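Local coordinates for envelope glycoprotein (Thogoto virus, PDB 5XEA), which probably attaches the virus to a host-cell receptor and later induces fusion of the virion with the host membrane, at residues E40-G45 with S147-N152; Y46-V51 with L70-P75; H87-G92 with W140-T145; S163-N168 with G415-E420; F187-K192 with D421-V426. All coordinates share one frame; numbering follows the deposited sequence.

Interaction 1: residues E40-G45 with S147-N152; sequences ELLTAG and SPVFFN
Glu40-Gly45 and Ser147-Val149 pair as antiparallel strands whose axes come within 4.6 Å, their N-to-C directions 131° apart. Two hydrogen-bonded pairs, Glu40 with Val149 and Leu42 with Ser147, flank the non-hydrogen-bonded pair Leu41 with Pro148, and the four backbone bonds all involve Glu40 or Leu42, at the N-terminal end of the first segment. At the Leu42 pair, Leu42 N reaches Ser147 O and Ser147 N reaches Leu42 O, both at 2.8 Å and both fairly straight. Glu40 N donates to Val149 O at 2.9 Å with a more bent angle, 144°. Pro148, which has no N-H to give, instead points its CA hydrogen at Glu40 O, CA to O 3.2 Å.

On the face shared by Glu40, Leu42, Ser147 and Val149, the CG1 branch of Val149 rests on CB and CD2 of Leu42, while its CG2 branch meets CB of Glu40. Glu40 carries the largest share of the contact. With CG anti to the carbonyl carbon (chi1 -49°) and the chain extended beyond it, the side chain runs past Phe151, CG lying 3.5 Å from Phe151 CD2; the carboxylate is set obliquely to the ring. A water donates to Glu40 OE1 at 2.7 Å and to Phe150 O at 2.8 Å.

A buried carboxylate thus has its stem against Phe151 and Val149 and its oxygens held by water, Thr164 (at OE1) and, weakly, His174 (at OE2). Asp193 stands close to OE2, a proximity that would probably raise the proton affinity of one of the two acids.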
# COMPACT_ATOMS: atom_id res chain seq x y z
N GLU B 40 22.32 -3.88 0.28
CA GLU B 40 23.59 -3.20 0.07
C GLU B 40 23.95 -2.39 1.31
O GLU B 40 23.11 -2.15 2.18
CB GLU B 40 23.54 -2.26 -1.12
CG GLU B 40 22.99 -2.84 -2.37
CD GLU B 40 23.09 -1.88 -3.53
OE1 GLU B 40 22.32 -0.90 -3.56
OE2 GLU B 40 23.96 -2.09 -4.39
N LEU B 41 25.21 -1.97 1.39
CA LEU B 41 25.66 -1.10 2.46
C LEU B 41 25.86 0.29 1.90
O LEU B 41 26.71 0.50 1.03
CB LEU B 41 26.96 -1.60 3.10
CG LEU B 41 27.26 -0.82 4.38
CD1 LEU B 41 26.32 -1.26 5.49
CD2 LEU B 41 28.72 -0.95 4.79
N LEU B 42 25.06 1.23 2.37
CA LEU B 42 25.19 2.62 1.96
C LEU B 42 25.97 3.35 3.04
O LEU B 42 25.52 3.44 4.19
CB LEU B 42 23.83 3.28 1.74
CG LEU B 42 23.86 4.81 1.68
CD1 LEU B 42 24.57 5.30 0.42
CD2 LEU B 42 22.46 5.37 1.77
N THR B 43 27.14 3.84 2.69
CA THR B 43 27.88 4.76 3.54
C THR B 43 27.75 6.15 2.94
O THR B 43 28.09 6.36 1.77
CB THR B 43 29.35 4.36 3.67
OG1 THR B 43 29.43 3.05 4.24
CG2 THR B 43 30.09 5.34 4.58
N ALA B 44 27.22 7.09 3.73
CA ALA B 44 27.03 8.46 3.26
C ALA B 44 27.60 9.42 4.29
O ALA B 44 27.32 9.31 5.48
CB ALA B 44 25.55 8.77 3.02
N GLY B 45 28.41 10.35 3.81
CA GLY B 45 29.03 11.33 4.69
C GLY B 45 28.96 12.73 4.11
O GLY B 45 28.97 12.93 2.90
N SER B 147 24.30 2.37 6.51
CA SER B 147 22.97 1.80 6.65
C SER B 147 22.71 0.79 5.56
O SER B 147 23.18 0.94 4.43
CB SER B 147 21.87 2.89 6.61
OG SER B 147 22.15 3.93 7.55
N PRO B 148 21.95 -0.27 5.86
CA PRO B 148 21.54 -1.20 4.82
C PRO B 148 20.37 -0.63 4.02
O PRO B 148 19.41 -0.10 4.58
CB PRO B 148 21.12 -2.44 5.61
CG PRO B 148 20.61 -1.89 6.89
CD PRO B 148 21.47 -0.68 7.20
N VAL B 149 20.46 -0.75 2.69
CA VAL B 149 19.38 -0.37 1.80
C VAL B 149 19.05 -1.55 0.89
O VAL B 149 19.96 -2.25 0.42
CB VAL B 149 19.73 0.88 0.98
CG1 VAL B 149 19.92 2.14 1.91
CG2 VAL B 149 20.94 0.62 0.12
N PHE B 150 17.76 -1.76 0.63
CA PHE B 150 17.40 -2.86 -0.27
C PHE B 150 17.74 -2.48 -1.71
O PHE B 150 18.02 -1.32 -2.03
CB PHE B 150 15.91 -3.22 -0.15
CG PHE B 150 14.95 -2.10 -0.52
CD1 PHE B 150 14.57 -1.89 -1.84
CD2 PHE B 150 14.40 -1.28 0.46
CE1 PHE B 150 13.69 -0.87 -2.17
CE2 PHE B 150 13.52 -0.28 0.15
CZ PHE B 150 13.16 -0.07 -1.16
N PHE B 151 17.71 -3.48 -2.59
CA PHE B 151 18.09 -3.27 -3.98
C PHE B 151 17.29 -4.23 -4.85
O PHE B 151 16.55 -5.07 -4.35
CB PHE B 151 19.61 -3.47 -4.17
CG PHE B 151 20.08 -4.87 -3.84
CD1 PHE B 151 20.14 -5.84 -4.82
CD2 PHE B 151 20.44 -5.20 -2.55
CE1 PHE B 151 20.56 -7.14 -4.51
CE2 PHE B 151 20.86 -6.48 -2.23
CZ PHE B 151 20.92 -7.46 -3.21
N ASN B 152 17.42 -4.06 -6.16
CA ASN B 152 16.91 -5.00 -7.15
C ASN B 152 18.07 -5.63 -7.90
O ASN B 152 19.19 -5.11 -7.89
CB ASN B 152 15.98 -4.31 -8.16
CG ASN B 152 14.62 -3.96 -7.57
OD1 ASN B 152 14.14 -4.60 -6.62
ND2 ASN B 152 13.99 -2.95 -8.15
O HOH W 1 19.83 0.15 -3.65

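Interaction 2: residues Y46-V51 with L70-P75; sequences YRTAWV and LLHYPP
The beta hairpin of strands 40-56 and 65-72 holds this contact, at the point where the second strand gives way to the loop through Tyr73-Pro75. Ala49 and Leu71 form the hydrogen-bonded antiparallel pair, with Ala49 N to Leu71 O at 2.8 Å and nearly straight (176°). The non-hydrogen-bonded pairs Thr48-His72 and Trp50-Leu70 lie on either side of it.

Thr48 and His72 run alongside each other in the same direction, and Thr48 OG1 meets His72 ND1 at the edge of the imidazole, 2.8 Å away in a hydrogen bond. Beyond the strand, Tyr73 N bonds Arg47 O, and the Arg47 side chain returns to the same residue: NE donates to Tyr73 O at 2.8 Å, in both the carbonyl and guanidinium planes, with NH2 adding a weak bond. The bend at chi3 (61°) turns the guanidinium back to this carbonyl. Leu70 CD2 touches the edge of the Trp50 indole, 3.7 Å from CE3, while CE2 of Tyr73 meets Ala49 CB.

Glu79 of helix 77-86 forms a salt bridge with Arg47 NH1, Trp140 of strand 133-156 meets the Tyr73 ring, and helix 421-437 packs on Leu70 and Trp50, where Tyr439 of the third subunit also stands edge-to-face with the indole.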
# COMPACT_ATOMS: atom_id res chain seq x y z
N TYR B 46 28.90 13.71 5.02
CA TYR B 46 28.85 15.12 4.64
C TYR B 46 29.82 15.91 5.49
O TYR B 46 30.14 15.53 6.62
CB TYR B 46 27.43 15.72 4.76
CG TYR B 46 26.88 15.82 6.17
CD1 TYR B 46 27.05 16.97 6.93
CD2 TYR B 46 26.18 14.75 6.73
CE1 TYR B 46 26.56 17.05 8.22
CE2 TYR B 46 25.68 14.83 8.02
CZ TYR B 46 25.87 15.98 8.76
OH TYR B 46 25.36 16.03 10.05
N ARG B 47 30.29 17.02 4.93
CA ARG B 47 31.18 17.94 5.65
C ARG B 47 31.10 19.29 4.97
O ARG B 47 31.24 19.38 3.75
CB ARG B 47 32.61 17.42 5.67
CG ARG B 47 33.64 18.38 6.31
CD ARG B 47 34.95 17.63 6.47
NE ARG B 47 35.47 17.22 5.18
CZ ARG B 47 36.46 16.36 4.99
NH1 ARG B 47 37.08 15.82 6.03
NH2 ARG B 47 36.84 16.07 3.75
N THR B 48 30.89 20.33 5.77
CA THR B 48 30.80 21.70 5.27
C THR B 48 31.43 22.63 6.29
O THR B 48 31.39 22.38 7.50
CB THR B 48 29.31 22.05 4.99
OG1 THR B 48 28.84 21.29 3.87
CG2 THR B 48 29.12 23.52 4.72
N ALA B 49 32.02 23.72 5.79
CA ALA B 49 32.54 24.78 6.63
C ALA B 49 31.70 26.04 6.45
O ALA B 49 31.25 26.34 5.34
CB ALA B 49 34.01 25.08 6.31
N TRP B 50 31.44 26.75 7.55
CA TRP B 50 31.00 28.14 7.52
C TRP B 50 32.23 29.02 7.69
O TRP B 50 32.94 28.89 8.69
CB TRP B 50 29.99 28.46 8.63
CG TRP B 50 29.60 29.91 8.75
CD1 TRP B 50 29.99 30.79 9.73
CD2 TRP B 50 28.75 30.66 7.86
NE1 TRP B 50 29.44 32.03 9.50
CE2 TRP B 50 28.68 31.98 8.37
CE3 TRP B 50 28.05 30.35 6.69
CZ2 TRP B 50 27.92 32.98 7.75
CZ3 TRP B 50 27.30 31.35 6.07
CH2 TRP B 50 27.24 32.66 6.60
N VAL B 51 32.49 29.88 6.71
CA VAL B 51 33.64 30.78 6.74
C VAL B 51 33.14 32.21 6.56
O VAL B 51 32.57 32.55 5.51
CB VAL B 51 34.68 30.43 5.66
CG1 VAL B 51 35.88 31.36 5.73
CG2 VAL B 51 35.12 28.96 5.80
N LEU B 70 28.98 29.26 3.10
CA LEU B 70 29.25 27.85 3.34
C LEU B 70 30.16 27.33 2.25
O LEU B 70 29.98 27.66 1.07
CB LEU B 70 27.95 27.04 3.35
CG LEU B 70 26.95 27.35 4.46
CD1 LEU B 70 25.56 26.78 4.11
CD2 LEU B 70 27.48 26.83 5.83
N LEU B 71 31.11 26.48 2.63
CA LEU B 71 32.02 25.84 1.68
C LEU B 71 31.96 24.34 1.89
O LEU B 71 32.21 23.86 3.00
CB LEU B 71 33.45 26.37 1.88
CG LEU B 71 33.62 27.86 1.65
CD1 LEU B 71 35.04 28.28 2.01
CD2 LEU B 71 33.31 28.21 0.20
N HIS B 72 31.64 23.59 0.85
CA HIS B 72 31.48 22.15 0.97
C HIS B 72 32.82 21.43 0.82
O HIS B 72 33.59 21.75 -0.08
CB HIS B 72 30.50 21.64 -0.07
CG HIS B 72 29.14 22.24 0.06
ND1 HIS B 72 28.48 22.31 1.27
CD2 HIS B 72 28.33 22.82 -0.85
CE1 HIS B 72 27.31 22.90 1.09
NE2 HIS B 72 27.20 23.22 -0.19
N TYR B 73 33.08 20.47 1.71
CA TYR B 73 34.27 19.61 1.63
C TYR B 73 33.85 18.15 1.74
O TYR B 73 34.21 17.46 2.70
CB TYR B 73 35.28 19.95 2.73
CG TYR B 73 35.87 21.34 2.64
CD1 TYR B 73 37.11 21.55 2.06
CD2 TYR B 73 35.18 22.44 3.16
CE1 TYR B 73 37.66 22.83 1.98
CE2 TYR B 73 35.70 23.70 3.07
CZ TYR B 73 36.94 23.90 2.49
OH TYR B 73 37.47 25.17 2.41
N PRO B 74 33.10 17.64 0.77
CA PRO B 74 32.63 16.27 0.84
C PRO B 74 33.81 15.32 0.98
O PRO B 74 34.87 15.55 0.39
CB PRO B 74 31.90 16.07 -0.49
CG PRO B 74 32.59 17.04 -1.41
CD PRO B 74 32.84 18.25 -0.55
N PRO B 75 33.67 14.25 1.78
CA PRO B 75 34.81 13.34 1.96
C PRO B 75 35.17 12.62 0.67
O PRO B 75 34.31 12.32 -0.16
CB PRO B 75 34.31 12.36 3.03
CG PRO B 75 32.80 12.42 2.94
CD PRO B 75 32.46 13.81 2.50

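Interaction 3: residues H87-G92 with W140-T145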
# COMPACT_ATOMS: atom_id res chain seq x y z
N HIS B 87 33.06 5.11 12.33
CA HIS B 87 31.81 5.75 12.74
C HIS B 87 32.07 7.13 13.32
O HIS B 87 31.49 7.53 14.33
CB HIS B 87 31.02 4.88 13.73
CG HIS B 87 30.65 3.54 13.18
ND1 HIS B 87 29.68 3.37 12.21
CD2 HIS B 87 31.12 2.30 13.46
CE1 HIS B 87 29.57 2.09 11.92
NE2 HIS B 87 30.43 1.41 12.66
N GLN B 88 32.97 7.86 12.66
CA GLN B 88 33.31 9.23 13.03
C GLN B 88 33.57 10.04 11.77
O GLN B 88 33.88 9.49 10.71
CB GLN B 88 34.54 9.29 13.95
CG GLN B 88 34.29 8.83 15.37
CD GLN B 88 35.42 9.23 16.29
OE1 GLN B 88 35.34 10.25 17.00
NE2 GLN B 88 36.49 8.45 16.28
N CYS B 89 33.46 11.36 11.89
CA CYS B 89 33.77 12.26 10.79
C CYS B 89 34.89 13.21 11.21
O CYS B 89 35.16 13.41 12.40
CB CYS B 89 32.52 13.05 10.35
SG CYS B 89 31.73 14.19 11.58
N SER B 90 35.54 13.81 10.22
CA SER B 90 36.60 14.77 10.48
C SER B 90 36.18 16.16 10.04
O SER B 90 35.26 16.34 9.23
CB SER B 90 37.89 14.36 9.77
OG SER B 90 37.72 14.37 8.37
N TYR B 91 36.89 17.16 10.55
CA TYR B 91 36.61 18.55 10.21
C TYR B 91 37.86 19.39 10.51
O TYR B 91 38.82 18.91 11.13
CB TYR B 91 35.38 19.05 10.96
CG TYR B 91 35.46 18.98 12.47
CD1 TYR B 91 35.95 20.06 13.21
CD2 TYR B 91 35.03 17.85 13.18
CE1 TYR B 91 36.02 20.02 14.59
CE2 TYR B 91 35.10 17.80 14.58
CZ TYR B 91 35.59 18.90 15.28
OH TYR B 91 35.68 18.89 16.66
N GLY B 92 37.83 20.64 10.04
CA GLY B 92 38.99 21.52 10.13
C GLY B 92 39.04 22.31 11.43
O GLY B 92 38.23 22.13 12.34
N TRP B 140 32.54 24.14 11.52
CA TRP B 140 32.40 22.97 10.66
C TRP B 140 31.18 22.17 11.06
O TRP B 140 30.78 22.16 12.22
CB TRP B 140 33.65 22.07 10.73
CG TRP B 140 34.86 22.72 10.14
CD1 TRP B 140 35.67 23.65 10.74
CD2 TRP B 140 35.37 22.53 8.82
NE1 TRP B 140 36.66 24.03 9.88
CE2 TRP B 140 36.50 23.38 8.69
CE3 TRP B 140 35.00 21.72 7.73
CZ2 TRP B 140 37.26 23.44 7.52
CZ3 TRP B 140 35.74 21.78 6.57
CH2 TRP B 140 36.87 22.63 6.47
N ARG B 141 30.61 21.46 10.08
CA ARG B 141 29.67 20.38 10.35
C ARG B 141 30.14 19.15 9.59
O ARG B 141 30.73 19.25 8.51
CB ARG B 141 28.22 20.72 9.94
CG ARG B 141 27.99 20.76 8.43
CD ARG B 141 26.71 21.52 8.07
NE ARG B 141 25.57 20.95 8.79
CZ ARG B 141 24.67 20.13 8.25
NH1 ARG B 141 24.76 19.76 6.98
NH2 ARG B 141 23.66 19.67 8.99
N CYS B 142 29.87 17.99 10.17
CA CYS B 142 30.14 16.74 9.46
C CYS B 142 29.29 15.64 10.07
O CYS B 142 28.82 15.75 11.21
CB CYS B 142 31.63 16.39 9.48
SG CYS B 142 32.29 16.12 11.14
N GLY B 143 29.11 14.58 9.31
CA GLY B 143 28.32 13.46 9.80
C GLY B 143 28.47 12.29 8.86
O GLY B 143 28.88 12.44 7.70
N VAL B 144 28.14 11.10 9.38
CA VAL B 144 28.30 9.88 8.60
C VAL B 144 27.22 8.89 9.02
O VAL B 144 26.82 8.85 10.19
CB VAL B 144 29.71 9.28 8.78
CG1 VAL B 144 29.95 8.86 10.23
CG2 VAL B 144 29.93 8.08 7.83
N THR B 145 26.73 8.12 8.05
CA THR B 145 25.87 6.99 8.33
C THR B 145 26.35 5.79 7.53
O THR B 145 26.89 5.93 6.43
CB THR B 145 24.38 7.27 8.01
OG1 THR B 145 23.55 6.30 8.65
CG2 THR B 145 24.12 7.21 6.50
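A disulfide, Cys89-Cys142, ties the short strand 89-91, which follows helix 77-86, to the long strand 133-156. The segments run nearly antiparallel (165°), yet their axes stay 6.2 Å apart and no hydrogen bond crosses between them: this is a covalent and apolar bridge between neighbouring layers rather than strand pairing.

The two SG atoms are 2.1 Å apart, with chi3 at 61°. Each sulfur sits between its own backbone N and carbonyl carbon (chi1 near 60° in both), and these matching turns aim the sulfurs at each other, with Cys89 CB and Cys142 CB 3.6 Å apart. Cys142 SG also lies obliquely beside the Tyr91 ring, 3.8 Å from CD2. Next along, Tyr91 CB packs against Trp140 CB at 3.5 Å.

The backbone of Gly92 then passes over one face of the Trp140 indole. Its N lies 3.2 Å above the ring plane, over the centre, and its CA makes a CH-pi contact 3.6 Å from the centroid of the five-membered ring. At the other end, CG1 of Val144 rests near Gln88 N at 4.0 Å.

Trp140 NE1 is satisfied by Asp93 O, just beyond the segment, and Lys120 makes a cation-pi contact with Tyr91. The disulfide thus fixes the spacing of two backbones that do not bond each other, while the absence of a side chain at Gly92 permits its main chain to lie directly against the indole.

Interaction 4: residues S163-N168 with G415-E420; sequences STLLPN and GTVQSE. With NAG (2-acetamido-2-deoxy-beta-D-glucopyranose), chain E.
Val417 makes the close part of this contact, wedging its two methyl branches against Leu165 and Pro167. CG2 touches CB of Leu165 at 3.7 Å, and CG1, anti to the backbone N (chi1 176°), lies 3.7 Å from Leu165 O and 4.0 Å from Pro167 CA. Phe150 and Trp423 press on Val417 from the same subunit, so this part is buried.

Toward the partly exposed side the fit is slacker. Gln418 CG comes no nearer than 4.0 Å to Pro167 O, and the bend at chi2 (87°) accompanies an amide whose NE2 bonds Val277 O instead of the facing segment. Past Pro167 the chain reaches Asn168, which touches nothing of 415-420 and carries the glycan: ND2 is joined to C1 of the N-acetylglucosamine at 1.4 Å. This sugar leans on the Leu166 side chain, CD1 to C5 at 3.5 Å, and is hydrogen-bonded to Glu184 OE1.

No hydrogen bond links the two segments. Their join therefore rests on van der Waals packing, connecting the end of strand 159-165 to the loop leading into helix 421-437, while the Gln418 amide and the N-linked sugar are hydrogen-bonded to residues outside the two segments.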
# COMPACT_ATOMS: atom_id res chain seq x y z
N SER B 163 21.02 -3.45 -9.01
CA SER B 163 20.33 -2.21 -9.36
C SER B 163 20.15 -1.41 -8.07
O SER B 163 19.28 -1.72 -7.26
CB SER B 163 18.99 -2.51 -10.03
OG SER B 163 18.31 -1.32 -10.41
N THR B 164 20.98 -0.38 -7.91
CA THR B 164 20.93 0.47 -6.73
C THR B 164 19.83 1.51 -6.92
O THR B 164 19.75 2.16 -7.96
CB THR B 164 22.29 1.12 -6.50
OG1 THR B 164 23.16 0.15 -5.92
CG2 THR B 164 22.19 2.38 -5.59
N LEU B 165 18.99 1.64 -5.90
CA LEU B 165 17.77 2.44 -5.99
C LEU B 165 18.02 3.81 -5.37
O LEU B 165 18.35 3.91 -4.18
CB LEU B 165 16.62 1.71 -5.28
CG LEU B 165 16.43 0.24 -5.75
CD1 LEU B 165 15.33 -0.47 -4.99
CD2 LEU B 165 16.13 0.21 -7.22
N LEU B 166 17.88 4.84 -6.17
CA LEU B 166 18.14 6.15 -5.59
C LEU B 166 16.83 6.82 -5.17
O LEU B 166 15.77 6.51 -5.72
CB LEU B 166 18.88 7.04 -6.60
CG LEU B 166 20.22 6.52 -7.14
CD1 LEU B 166 20.79 7.47 -8.19
CD2 LEU B 166 21.23 6.29 -6.03
N PRO B 167 16.85 7.75 -4.20
CA PRO B 167 15.57 8.30 -3.71
C PRO B 167 14.83 9.20 -4.70
O PRO B 167 13.63 9.44 -4.50
CB PRO B 167 15.97 9.06 -2.44
CG PRO B 167 17.45 9.17 -2.48
CD PRO B 167 17.97 8.04 -3.30
N ASN B 168 15.46 9.64 -5.79
CA ASN B 168 14.72 10.36 -6.83
C ASN B 168 14.14 9.45 -7.91
O ASN B 168 13.63 9.95 -8.91
CB ASN B 168 15.61 11.42 -7.49
CG ASN B 168 16.83 10.83 -8.19
OD1 ASN B 168 16.95 9.62 -8.37
ND2 ASN B 168 17.75 11.71 -8.59
N GLY B 415 8.85 -1.09 1.51
CA GLY B 415 8.67 0.33 1.76
C GLY B 415 9.36 1.18 0.71
O GLY B 415 10.11 0.68 -0.13
N THR B 416 9.12 2.50 0.76
CA THR B 416 9.77 3.36 -0.20
C THR B 416 11.25 3.52 0.16
O THR B 416 11.64 3.43 1.32
CB THR B 416 9.12 4.77 -0.27
OG1 THR B 416 9.14 5.36 1.03
CG2 THR B 416 7.69 4.70 -0.78
N VAL B 417 12.05 3.76 -0.88
CA VAL B 417 13.47 4.05 -0.70
C VAL B 417 13.66 5.22 0.28
O VAL B 417 14.48 5.15 1.21
CB VAL B 417 14.12 4.34 -2.07
CG1 VAL B 417 15.56 4.74 -1.93
CG2 VAL B 417 14.01 3.11 -2.98
N GLN B 418 12.87 6.30 0.10
CA GLN B 418 13.01 7.47 0.96
C GLN B 418 12.74 7.14 2.42
O GLN B 418 13.21 7.86 3.30
CB GLN B 418 12.05 8.61 0.55
CG GLN B 418 11.99 8.92 -0.93
CD GLN B 418 10.98 8.04 -1.68
OE1 GLN B 418 11.19 6.85 -1.83
NE2 GLN B 418 9.90 8.65 -2.16
N SER B 419 11.97 6.08 2.70
CA SER B 419 11.71 5.69 4.07
C SER B 419 12.94 5.10 4.75
O SER B 419 12.96 5.00 5.98
CB SER B 419 10.57 4.65 4.14
OG SER B 419 9.30 5.23 3.99
N GLU B 420 13.94 4.67 3.99
CA GLU B 420 15.07 3.99 4.61
C GLU B 420 15.95 4.98 5.35
O GLU B 420 16.14 6.11 4.92
CB GLU B 420 15.88 3.26 3.55
CG GLU B 420 15.08 2.15 2.88
CD GLU B 420 15.85 1.56 1.75
OE1 GLU B 420 15.90 2.20 0.68
OE2 GLU B 420 16.41 0.47 1.96
C1 NAG E . 18.98 11.33 -9.25
C2 NAG E . 19.34 12.27 -10.41
C3 NAG E . 20.75 11.98 -10.94
C4 NAG E . 21.77 11.94 -9.80
C5 NAG E . 21.28 10.94 -8.75
C6 NAG E . 22.15 10.84 -7.52
C7 NAG E . 17.40 13.04 -11.71
C8 NAG E . 16.49 12.74 -12.86
N2 NAG E . 18.36 12.13 -11.48
O3 NAG E . 21.11 12.96 -11.90
O4 NAG E . 23.04 11.58 -10.35
O5 NAG E . 20.00 11.36 -8.28
O6 NAG E . 21.84 11.89 -6.61
O7 NAG E . 17.28 14.05 -11.03

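Interaction 5: residues F187-K192 with D421-V426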
# COMPACT_ATOMS: atom_id res chain seq x y z
N PHE B 187 27.80 16.06 0.30
CA PHE B 187 27.75 14.63 0.56
C PHE B 187 28.64 13.87 -0.41
O PHE B 187 28.77 14.22 -1.58
CB PHE B 187 26.31 14.11 0.43
CG PHE B 187 25.59 13.95 1.75
CD1 PHE B 187 25.66 12.76 2.45
CD2 PHE B 187 24.86 14.99 2.28
CE1 PHE B 187 25.00 12.60 3.67
CE2 PHE B 187 24.20 14.85 3.50
CZ PHE B 187 24.27 13.66 4.19
N SER B 188 29.24 12.80 0.10
CA SER B 188 29.68 11.70 -0.75
C SER B 188 28.97 10.42 -0.32
O SER B 188 28.56 10.27 0.84
CB SER B 188 31.20 11.52 -0.68
OG SER B 188 31.86 12.69 -1.15
N TYR B 189 28.82 9.50 -1.27
CA TYR B 189 28.09 8.26 -1.08
C TYR B 189 28.92 7.08 -1.56
O TYR B 189 29.49 7.12 -2.66
CB TYR B 189 26.77 8.26 -1.85
CG TYR B 189 25.89 9.45 -1.60
CD1 TYR B 189 24.85 9.40 -0.69
CD2 TYR B 189 26.09 10.63 -2.30
CE1 TYR B 189 24.03 10.50 -0.46
CE2 TYR B 189 25.27 11.75 -2.08
CZ TYR B 189 24.25 11.67 -1.16
OH TYR B 189 23.45 12.78 -0.95
N LEU B 190 28.96 6.04 -0.75
CA LEU B 190 29.60 4.78 -1.12
C LEU B 190 28.59 3.65 -0.94
O LEU B 190 28.08 3.44 0.17
CB LEU B 190 30.86 4.53 -0.28
CG LEU B 190 31.64 3.23 -0.55
CD1 LEU B 190 32.16 3.15 -1.98
CD2 LEU B 190 32.77 3.11 0.45
N VAL B 191 28.27 2.95 -2.03
CA VAL B 191 27.38 1.78 -1.98
C VAL B 191 28.21 0.53 -2.21
O VAL B 191 28.82 0.37 -3.27
CB VAL B 191 26.24 1.87 -3.02
CG1 VAL B 191 25.35 0.64 -2.92
CG2 VAL B 191 25.40 3.09 -2.81
N LYS B 192 28.22 -0.37 -1.22
CA LYS B 192 29.04 -1.58 -1.21
C LYS B 192 28.16 -2.83 -1.14
O LYS B 192 27.22 -2.90 -0.34
CB LYS B 192 30.01 -1.54 -0.03
CG LYS B 192 30.98 -2.71 0.06
CD LYS B 192 31.89 -2.81 -1.17
CE LYS B 192 32.50 -4.20 -1.30
NZ LYS B 192 33.20 -4.63 -0.05
N ASP B 421 16.51 4.50 6.48
CA ASP B 421 17.36 5.32 7.33
C ASP B 421 18.54 5.91 6.56
O ASP B 421 18.90 7.07 6.76
CB ASP B 421 17.85 4.49 8.52
CG ASP B 421 16.73 4.14 9.48
OD1 ASP B 421 15.66 4.80 9.44
OD2 ASP B 421 16.91 3.22 10.30
N GLY B 422 19.16 5.13 5.67
CA GLY B 422 20.32 5.65 4.94
C GLY B 422 20.01 6.89 4.12
O GLY B 422 20.78 7.85 4.12
N TRP B 423 18.87 6.89 3.42
CA TRP B 423 18.55 8.04 2.59
C TRP B 423 17.87 9.14 3.37
O TRP B 423 18.11 10.31 3.08
CB TRP B 423 17.70 7.64 1.39
CG TRP B 423 18.36 6.62 0.54
CD1 TRP B 423 18.03 5.31 0.43
CD2 TRP B 423 19.48 6.83 -0.33
NE1 TRP B 423 18.87 4.68 -0.47
CE2 TRP B 423 19.77 5.59 -0.94
CE3 TRP B 423 20.27 7.94 -0.63
CZ2 TRP B 423 20.82 5.44 -1.85
CZ3 TRP B 423 21.31 7.79 -1.54
CH2 TRP B 423 21.57 6.56 -2.14
N SER B 424 17.06 8.81 4.39
CA SER B 424 16.49 9.86 5.22
C SER B 424 17.56 10.60 6.01
O SER B 424 17.30 11.72 6.45
CB SER B 424 15.43 9.30 6.16
OG SER B 424 16.00 8.44 7.13
N PHE B 425 18.75 10.00 6.21
CA PHE B 425 19.89 10.71 6.80
C PHE B 425 20.25 11.95 6.01
O PHE B 425 20.65 12.97 6.58
CB PHE B 425 21.09 9.75 6.87
CG PHE B 425 22.34 10.34 7.53
CD1 PHE B 425 22.44 10.44 8.91
CD2 PHE B 425 23.44 10.69 6.76
CE1 PHE B 425 23.60 10.94 9.52
CE2 PHE B 425 24.62 11.19 7.36
CZ PHE B 425 24.69 11.31 8.73
N VAL B 426 20.16 11.87 4.68
CA VAL B 426 20.50 13.02 3.84
C VAL B 426 19.51 14.17 4.08
O VAL B 426 19.91 15.34 4.15
CB VAL B 426 20.52 12.60 2.36
CG1 VAL B 426 20.84 13.80 1.44
CG2 VAL B 426 21.48 11.42 2.16
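Phe187, Val426 and Tyr189 carry most of this contact, in which strand 187-192 faces the start of helix 421-437. The two elements run almost antiparallel, at 169°, with axes 11.4 Å apart, a separation bridged mainly by side chains, though the Phe187 ring also reaches the helix backbone, CZ lying 3.8 Å from Val426 CA.

Phe187 meets the helix with two parts of its ring. Val426 CG2 lies over one face in a CH-pi contact, 4.3 Å from the centroid and 21° off the normal, whereas Phe425 CD2 approaches in the plane at the edge, 4.0 Å from Phe187 CE1. Both branches of Val426 are engaged. CG1, anti to the backbone N, reaches Tyr189 OH at 3.7 Å, and CG2 also touches the edge of the tyrosine ring, 3.8 Å from CE1. The valine thereby fits between the two aromatic residues of the strand.

Tyr189 also meets Trp423, its CD1 4.0 Å from CZ3 of the indole. The planes are 32° apart and the centroids 6.0 Å apart, an oblique meeting of rings. Trp182 of strand 180-184 stacks on Tyr189, and Tyr46 of strand 40-56 meets the Phe187 ring, extending the aromatic cluster into the sheet.

No hydrogen bond crosses between strand and helix. Dispersion between aromatic rings, with a CH-pi contact from Val426, joins the helix to the sheet, a hydrophobic interface held by packing rather than by polar pairing.

Four of the five contacts are buried; interaction 2, at the hairpin, is only partly so. Interactions 1 and 2 share strand 40-56, and both rest on backbone bonds within one antiparallel sheet. Strand 133-156 serves interactions 1 and 3, but in the latter a disulfide replaces strand pairing. Interactions 4 and 5 are purely apolar between their segments and bring distant sequence, the loop before helix 421-437 and the helix itself, onto that sheet; Trp423 packs on Val417 and Pro167, joining the two. Interactions 1 and 5 have centres about 7 Å apart, their strands hydrogen-bonded through Thr43 and Leu190, whereas interactions 2 and 4 do not touch.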